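Alpha-L-rhamnosidase (Streptomyces avermitilis, PDB 3W5M) releases terminal, non-reducing alpha-L-rhamnose from citrus flavonoids such as naringin, rutin and hesperidin and from gum arabic, and binds L-rhamnose through a calcium-dependent carbohydrate-binding module. Local coordinates at residues A[643-654]-A[917-928]. Residues are numbered along the deposited sequence; the frame is centred on the assembly and turned at random.
Sequences DINVFAPTAAYT and YAYGSVGEWMYA
Phe647 and Tyr917 form an offset stack, planes 12° apart, in which Tyr917 CB sits over the centre of the Phe647 ring, 3.7 Å from its centroid. The Tyr917 ring, with CG between its backbone N and carbonyl carbon, slides back over Phe647 CB and brings its own edge to the backbone of Asp643 and Ile644. At the other end Tyr927 turns its edge to the face of Tyr653, planes at 60°, with Tyr927 CD2 3.5 Å from Tyr653 CG; Tyr927 OH is hydrogen-bonded to His613 ND1 and Tyr653 OH to Ile933 O. Between the two pairs Gly923, having no side chain, lets Thr650 CG2 come within 3.9 Å of Gly923 CA. Both segments belong to the catalytic (alpha/alpha)6-barrel of this GH78 enzyme, where helix 923-928 crosses helix 643-654 at 39°. Glu924 N gives a weak hydrogen bond to Thr650 OG1 (3.1 Å). A water donates to Val646 O and Glu924 OE2 and accepts from Thr650 OG1, 2.8 Å from the water oxygen. A second water accepts from Ala918 N and donates to Asp643 OD2, its oxygen 2.7 Å from OD2; Asp643, a rhamnose-binding residue beside His916, here bonds a Tris molecule through OD1.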
ATOM      1  N   ASP A 643      11.908   4.031  -2.611  1.00 20.76           N
ATOM      2  CA  ASP A 643      11.259   3.296  -3.662  1.00 22.02           C
ATOM      3  C   ASP A 643      10.301   4.159  -4.470  1.00 20.41           C
ATOM      4  O   ASP A 643      10.212   4.026  -5.680  1.00 21.00           O
ATOM      5  CB  ASP A 643      10.510   2.104  -3.033  1.00 24.87           C
ATOM      6  CG  ASP A 643      11.456   1.171  -2.274  1.00 30.74           C
ATOM      7  OD1 ASP A 643      12.197   1.661  -1.389  1.00 31.28           O
ATOM      8  OD2 ASP A 643      11.482  -0.047  -2.584  1.00 32.61           O
ATOM      9  N   ILE A 644       9.521   4.994  -3.794  1.00 19.70           N
ATOM     10  CA  ILE A 644       8.578   5.832  -4.530  1.00 20.36           C
ATOM     11  C   ILE A 644       9.290   7.007  -5.233  1.00 20.91           C
ATOM     12  O   ILE A 644       8.892   7.409  -6.337  1.00 22.52           O
ATOM     13  CB  ILE A 644       7.332   6.247  -3.684  1.00 19.14           C
ATOM     14  CG1 ILE A 644       6.238   6.856  -4.583  1.00 19.34           C
ATOM     15  CG2 ILE A 644       7.709   7.210  -2.561  1.00 20.06           C
ATOM     16  CD1 ILE A 644       5.778   5.968  -5.741  1.00 19.61           C
ATOM     17  N   ASN A 645      10.366   7.505  -4.631  1.00 21.12           N
ATOM     18  CA  ASN A 645      11.249   8.478  -5.290  1.00 22.45           C
ATOM     19  C   ASN A 645      11.607   7.971  -6.675  1.00 23.07           C
ATOM     20  O   ASN A 645      11.357   8.642  -7.662  1.00 21.95           O
ATOM     21  CB  ASN A 645      12.535   8.712  -4.482  1.00 23.11           C
ATOM     22  CG  ASN A 645      13.637   9.379  -5.298  1.00 27.28           C
ATOM     23  OD1 ASN A 645      13.365  10.248  -6.140  1.00 27.77           O
ATOM     24  ND2 ASN A 645      14.890   8.967  -5.064  1.00 23.98           N
ATOM     25  N   VAL A 646      12.168   6.770  -6.763  1.00 22.17           N
ATOM     26  CA  VAL A 646      12.605   6.283  -8.067  1.00 23.74           C
ATOM     27  C   VAL A 646      11.451   5.950  -9.034  1.00 24.08           C
ATOM     28  O   VAL A 646      11.586   6.126 -10.243  1.00 23.68           O
ATOM     29  CB  VAL A 646      13.646   5.133  -7.938  1.00 26.02           C
ATOM     30  CG1 VAL A 646      14.717   5.488  -6.903  1.00 25.88           C
ATOM     31  CG2 VAL A 646      13.001   3.821  -7.561  1.00 25.70           C
ATOM     32  N   PHE A 647      10.323   5.481  -8.498  1.00 21.87           N
ATOM     33  CA  PHE A 647       9.234   4.970  -9.326  1.00 21.54           C
ATOM     34  C   PHE A 647       8.142   5.982  -9.704  1.00 21.53           C
ATOM     35  O   PHE A 647       7.386   5.733 -10.654  1.00 20.85           O
ATOM     36  CB  PHE A 647       8.606   3.730  -8.664  1.00 21.26           C
ATOM     37  CG  PHE A 647       7.597   3.015  -9.525  1.00 20.86           C
ATOM     38  CD1 PHE A 647       8.020   2.302 -10.665  1.00 22.45           C
ATOM     39  CD2 PHE A 647       6.238   3.016  -9.205  1.00 19.84           C
ATOM     40  CE1 PHE A 647       7.114   1.602 -11.447  1.00 21.24           C
ATOM     41  CE2 PHE A 647       5.323   2.336 -10.014  1.00 20.82           C
ATOM     42  CZ  PHE A 647       5.758   1.620 -11.128  1.00 21.95           C
ATOM     43  N   ALA A 648       8.071   7.114  -8.999  1.00 20.94           N
ATOM     44  CA  ALA A 648       6.957   8.056  -9.210  1.00 20.64           C
ATOM     45  C   ALA A 648       6.692   8.473 -10.661  1.00 20.63           C
ATOM     46  O   ALA A 648       5.554   8.457 -11.090  1.00 20.57           O
ATOM     47  CB  ALA A 648       7.044   9.263  -8.286  1.00 21.29           C
ATOM     48  N   PRO A 649       7.737   8.844 -11.435  1.00 19.48           N
ATOM     49  CA  PRO A 649       7.447   9.246 -12.808  1.00 20.76           C
ATOM     50  C   PRO A 649       6.818   8.133 -13.651  1.00 20.86           C
ATOM     51  O   PRO A 649       5.946   8.403 -14.447  1.00 23.06           O
ATOM     52  CB  PRO A 649       8.823   9.646 -13.342  1.00 20.13           C
ATOM     53  CG  PRO A 649       9.539  10.099 -12.112  1.00 20.89           C
ATOM     54  CD  PRO A 649       9.151   9.064 -11.097  1.00 20.71           C
ATOM     55  N   THR A 650       7.247   6.887 -13.451  1.00 19.32           N
ATOM     56  CA  THR A 650       6.642   5.768 -14.155  1.00 19.57           C
ATOM     57  C   THR A 650       5.179   5.573 -13.673  1.00 19.41           C
ATOM     58  O   THR A 650       4.276   5.406 -14.484  1.00 19.76           O
ATOM     59  CB  THR A 650       7.477   4.489 -13.936  1.00 19.65           C
ATOM     60  OG1 THR A 650       8.763   4.664 -14.537  1.00 23.86           O
ATOM     61  CG2 THR A 650       6.814   3.271 -14.588  1.00 19.20           C
ATOM     62  N   ALA A 651       4.980   5.583 -12.361  1.00 20.84           N
ATOM     63  CA  ALA A 651       3.657   5.418 -11.729  1.00 20.55           C
ATOM     64  C   ALA A 651       2.650   6.409 -12.280  1.00 20.70           C
ATOM     65  O   ALA A 651       1.492   6.055 -12.505  1.00 20.01           O
ATOM     66  CB  ALA A 651       3.769   5.607 -10.219  1.00 19.39           C
ATOM     67  N   ALA A 652       3.098   7.648 -12.508  1.00 20.43           N
ATOM     68  CA  ALA A 652       2.216   8.698 -13.041  1.00 22.01           C
ATOM     69  C   ALA A 652       1.864   8.562 -14.527  1.00 23.97           C
ATOM     70  O   ALA A 652       0.978   9.285 -15.017  1.00 24.33           O
ATOM     71  CB  ALA A 652       2.789  10.085 -12.758  1.00 22.81           C
ATOM     72  N   TYR A 653       2.549   7.672 -15.262  1.00 21.61           N
ATOM     73  CA  TYR A 653       2.067   7.282 -16.579  1.00 20.91           C
ATOM     74  C   TYR A 653       0.962   6.227 -16.448  1.00 21.67           C
ATOM     75  O   TYR A 653      -0.100   6.328 -17.084  1.00 19.37           O
ATOM     76  CB  TYR A 653       3.203   6.679 -17.415  1.00 21.45           C
ATOM     77  CG  TYR A 653       4.109   7.636 -18.187  1.00 21.69           C
ATOM     78  CD1 TYR A 653       3.731   8.142 -19.440  1.00 24.80           C
ATOM     79  CD2 TYR A 653       5.364   7.953 -17.717  1.00 22.63           C
ATOM     80  CE1 TYR A 653       4.582   8.986 -20.173  1.00 23.90           C
ATOM     81  CE2 TYR A 653       6.223   8.791 -18.446  1.00 22.93           C
ATOM     82  CZ  TYR A 653       5.825   9.294 -19.674  1.00 23.91           C
ATOM     83  OH  TYR A 653       6.696  10.117 -20.401  1.00 26.45           O
ATOM     84  N   THR A 654       1.209   5.209 -15.634  1.00 22.71           N
ATOM     85  CA  THR A 654       0.407   3.993 -15.746  1.00 21.88           C
ATOM     86  C   THR A 654      -0.906   3.981 -14.961  1.00 20.76           C
ATOM     87  O   THR A 654      -1.828   3.302 -15.373  1.00 23.06           O
ATOM     88  CB  THR A 654       1.229   2.754 -15.445  1.00 24.31           C
ATOM     89  OG1 THR A 654       2.120   3.079 -14.388  1.00 26.98           O
ATOM     90  CG2 THR A 654       2.068   2.366 -16.688  1.00 24.40           C
ATOM     91  N   TYR A 917       8.386  -2.359  -6.842  1.00 23.92           N
ATOM     92  CA  TYR A 917       8.264  -1.676  -8.119  1.00 24.12           C
ATOM     93  C   TYR A 917       9.534  -0.949  -8.616  1.00 25.55           C
ATOM     94  O   TYR A 917       9.563  -0.521  -9.769  1.00 26.99           O
ATOM     95  CB  TYR A 917       7.052  -0.713  -8.187  1.00 24.30           C
ATOM     96  CG  TYR A 917       6.838   0.208  -7.011  1.00 25.46           C
ATOM     97  CD1 TYR A 917       7.848   1.061  -6.537  1.00 23.68           C
ATOM     98  CD2 TYR A 917       5.603   0.263  -6.403  1.00 27.11           C
ATOM     99  CE1 TYR A 917       7.627   1.907  -5.456  1.00 24.96           C
ATOM    100  CE2 TYR A 917       5.365   1.103  -5.336  1.00 27.08           C
ATOM    101  CZ  TYR A 917       6.369   1.925  -4.866  1.00 26.26           C
ATOM    102  OH  TYR A 917       6.100   2.741  -3.802  1.00 25.04           O
ATOM    103  N   ALA A 918      10.565  -0.846  -7.778  1.00 24.84           N
ATOM    104  CA  ALA A 918      11.719   0.043  -8.070  1.00 26.30           C
ATOM    105  C   ALA A 918      12.313  -0.147  -9.474  1.00 28.06           C
ATOM    106  O   ALA A 918      12.511   0.836 -10.215  1.00 25.28           O
ATOM    107  CB  ALA A 918      12.803  -0.091  -7.004  1.00 27.45           C
ATOM    108  N   TYR A 919      12.605  -1.397  -9.853  1.00 26.72           N
ATOM    109  CA  TYR A 919      13.171  -1.652 -11.187  1.00 27.01           C
ATOM    110  C   TYR A 919      12.173  -1.540 -12.340  1.00 28.02           C
ATOM    111  O   TYR A 919      12.566  -1.573 -13.505  1.00 30.40           O
ATOM    112  CB  TYR A 919      13.948  -2.989 -11.222  1.00 27.91           C
ATOM    113  CG  TYR A 919      15.175  -2.966 -10.318  1.00 28.47           C
ATOM    114  CD1 TYR A 919      16.027  -1.857 -10.297  1.00 30.46           C
ATOM    115  CD2 TYR A 919      15.491  -4.048  -9.491  1.00 30.28           C
ATOM    116  CE1 TYR A 919      17.140  -1.814  -9.472  1.00 31.12           C
ATOM    117  CE2 TYR A 919      16.603  -4.015  -8.668  1.00 31.93           C
ATOM    118  CZ  TYR A 919      17.426  -2.896  -8.667  1.00 33.53           C
ATOM    119  OH  TYR A 919      18.531  -2.864  -7.856  1.00 35.24           O
ATOM    120  N   GLY A 920      10.885  -1.416 -12.020  1.00 25.28           N
ATOM    121  CA  GLY A 920       9.870  -1.037 -13.007  1.00 25.82           C
ATOM    122  C   GLY A 920       9.981   0.416 -13.473  1.00 25.31           C
ATOM    123  O   GLY A 920       9.232   0.840 -14.354  1.00 25.77           O
ATOM    124  N   SER A 921      10.928   1.160 -12.903  1.00 25.51           N
ATOM    125  CA  SER A 921      11.201   2.559 -13.320  1.00 25.80           C
ATOM    126  C   SER A 921      11.697   2.707 -14.757  1.00 26.87           C
ATOM    127  O   SER A 921      11.735   3.819 -15.294  1.00 26.40           O
ATOM    128  CB  SER A 921      12.144   3.266 -12.343  1.00 26.94           C
ATOM    129  OG  SER A 921      13.396   2.592 -12.187  1.00 28.71           O
ATOM    130  N   VAL A 922      12.050   1.585 -15.385  1.00 23.55           N
ATOM    131  CA  VAL A 922      12.346   1.528 -16.820  1.00 24.41           C
ATOM    132  C   VAL A 922      11.125   1.893 -17.670  1.00 24.44           C
ATOM    133  O   VAL A 922      11.248   2.341 -18.828  1.00 24.07           O
ATOM    134  CB  VAL A 922      12.881   0.116 -17.212  1.00 24.95           C
ATOM    135  CG1 VAL A 922      11.791  -0.946 -17.088  1.00 25.83           C
ATOM    136  CG2 VAL A 922      13.434   0.114 -18.624  1.00 26.47           C
ATOM    137  N   GLY A 923       9.936   1.737 -17.080  1.00 25.13           N
ATOM    138  CA  GLY A 923       8.678   2.030 -17.747  1.00 23.65           C
ATOM    139  C   GLY A 923       8.675   3.405 -18.381  1.00 22.66           C
ATOM    140  O   GLY A 923       8.280   3.543 -19.518  1.00 22.27           O
ATOM    141  N   GLU A 924       9.096   4.420 -17.638  1.00 23.52           N
ATOM    142  CA  GLU A 924       9.000   5.796 -18.140  1.00 25.83           C
ATOM    143  C   GLU A 924       9.840   5.996 -19.393  1.00 27.36           C
ATOM    144  O   GLU A 924       9.458   6.767 -20.245  1.00 24.09           O
ATOM    145  CB  GLU A 924       9.402   6.827 -17.090  1.00 26.87           C
ATOM    146  CG  GLU A 924      10.855   6.782 -16.657  1.00 34.70           C
ATOM    147  CD  GLU A 924      11.235   7.941 -15.761  1.00 38.12           C
ATOM    148  OE1 GLU A 924      11.114   9.105 -16.221  1.00 43.53           O
ATOM    149  OE2 GLU A 924      11.658   7.697 -14.601  1.00 37.35           O
ATOM    150  N   TRP A 925      10.970   5.294 -19.494  1.00 26.95           N
ATOM    151  CA  TRP A 925      11.785   5.357 -20.714  1.00 26.46           C
ATOM    152  C   TRP A 925      11.042   4.765 -21.913  1.00 27.19           C
ATOM    153  O   TRP A 925      11.044   5.331 -23.002  1.00 25.41           O
ATOM    154  CB  TRP A 925      13.156   4.704 -20.515  1.00 26.76           C
ATOM    155  CG  TRP A 925      14.033   4.853 -21.752  1.00 27.57           C
ATOM    156  CD1 TRP A 925      14.954   5.856 -21.998  1.00 27.16           C
ATOM    157  CD2 TRP A 925      14.044   3.997 -22.914  1.00 27.88           C
ATOM    158  NE1 TRP A 925      15.542   5.655 -23.245  1.00 26.18           N
ATOM    159  CE2 TRP A 925      14.999   4.533 -23.822  1.00 29.81           C
ATOM    160  CE3 TRP A 925      13.354   2.821 -23.272  1.00 28.47           C
ATOM    161  CZ2 TRP A 925      15.273   3.936 -25.063  1.00 30.83           C
ATOM    162  CZ3 TRP A 925      13.627   2.228 -24.508  1.00 29.50           C
ATOM    163  CH2 TRP A 925      14.581   2.788 -25.386  1.00 32.67           C
ATOM    164  N   MET A 926      10.362   3.639 -21.712  1.00 25.49           N
ATOM    165  CA  MET A 926       9.589   3.066 -22.770  1.00 25.50           C
ATOM    166  C   MET A 926       8.459   3.995 -23.221  1.00 25.83           C
ATOM    167  O   MET A 926       8.185   4.103 -24.418  1.00 24.98           O
ATOM    168  CB  MET A 926       9.005   1.711 -22.335  1.00 26.81           C
ATOM    169  CG  MET A 926      10.033   0.645 -22.020  1.00 26.83           C
ATOM    170  SD  MET A 926       9.378  -1.027 -22.282  1.00 32.50           S
ATOM    171  CE  MET A 926       8.106  -1.019 -21.013  1.00 28.26           C
ATOM    172  N   TYR A 927       7.783   4.644 -22.271  1.00 24.89           N
ATOM    173  CA  TYR A 927       6.585   5.393 -22.609  1.00 22.78           C
ATOM    174  C   TYR A 927       7.003   6.658 -23.344  1.00 23.90           C
ATOM    175  O   TYR A 927       6.370   7.022 -24.327  1.00 23.59           O
ATOM    176  CB  TYR A 927       5.716   5.686 -21.354  1.00 23.00           C
ATOM    177  CG  TYR A 927       5.419   4.436 -20.547  1.00 23.13           C
ATOM    178  CD1 TYR A 927       5.248   3.191 -21.176  1.00 23.12           C
ATOM    179  CD2 TYR A 927       5.347   4.479 -19.162  1.00 24.24           C
ATOM    180  CE1 TYR A 927       4.997   2.037 -20.437  1.00 23.70           C
ATOM    181  CE2 TYR A 927       5.117   3.321 -18.417  1.00 23.12           C
ATOM    182  CZ  TYR A 927       4.920   2.111 -19.065  1.00 25.34           C
ATOM    183  OH  TYR A 927       4.680   0.971 -18.307  1.00 25.73           O
ATOM    184  N   ALA A 928       8.116   7.249 -22.904  1.00 24.11           N
ATOM    185  CA  ALA A 928       8.645   8.488 -23.495  1.00 26.40           C
ATOM    186  C   ALA A 928       9.305   8.269 -24.860  1.00 26.81           C
ATOM    187  O   ALA A 928       9.196   9.121 -25.734  1.00 27.61           O
ATOM    188  CB  ALA A 928       9.597   9.183 -22.532  1.00 24.93           C
TER
HETATM  189  O   HOH W   1      10.267  -0.816  -4.825  1.00 25.12           O
HETATM  190  O   HOH W   2      10.275   6.240 -12.772  1.00 22.27           O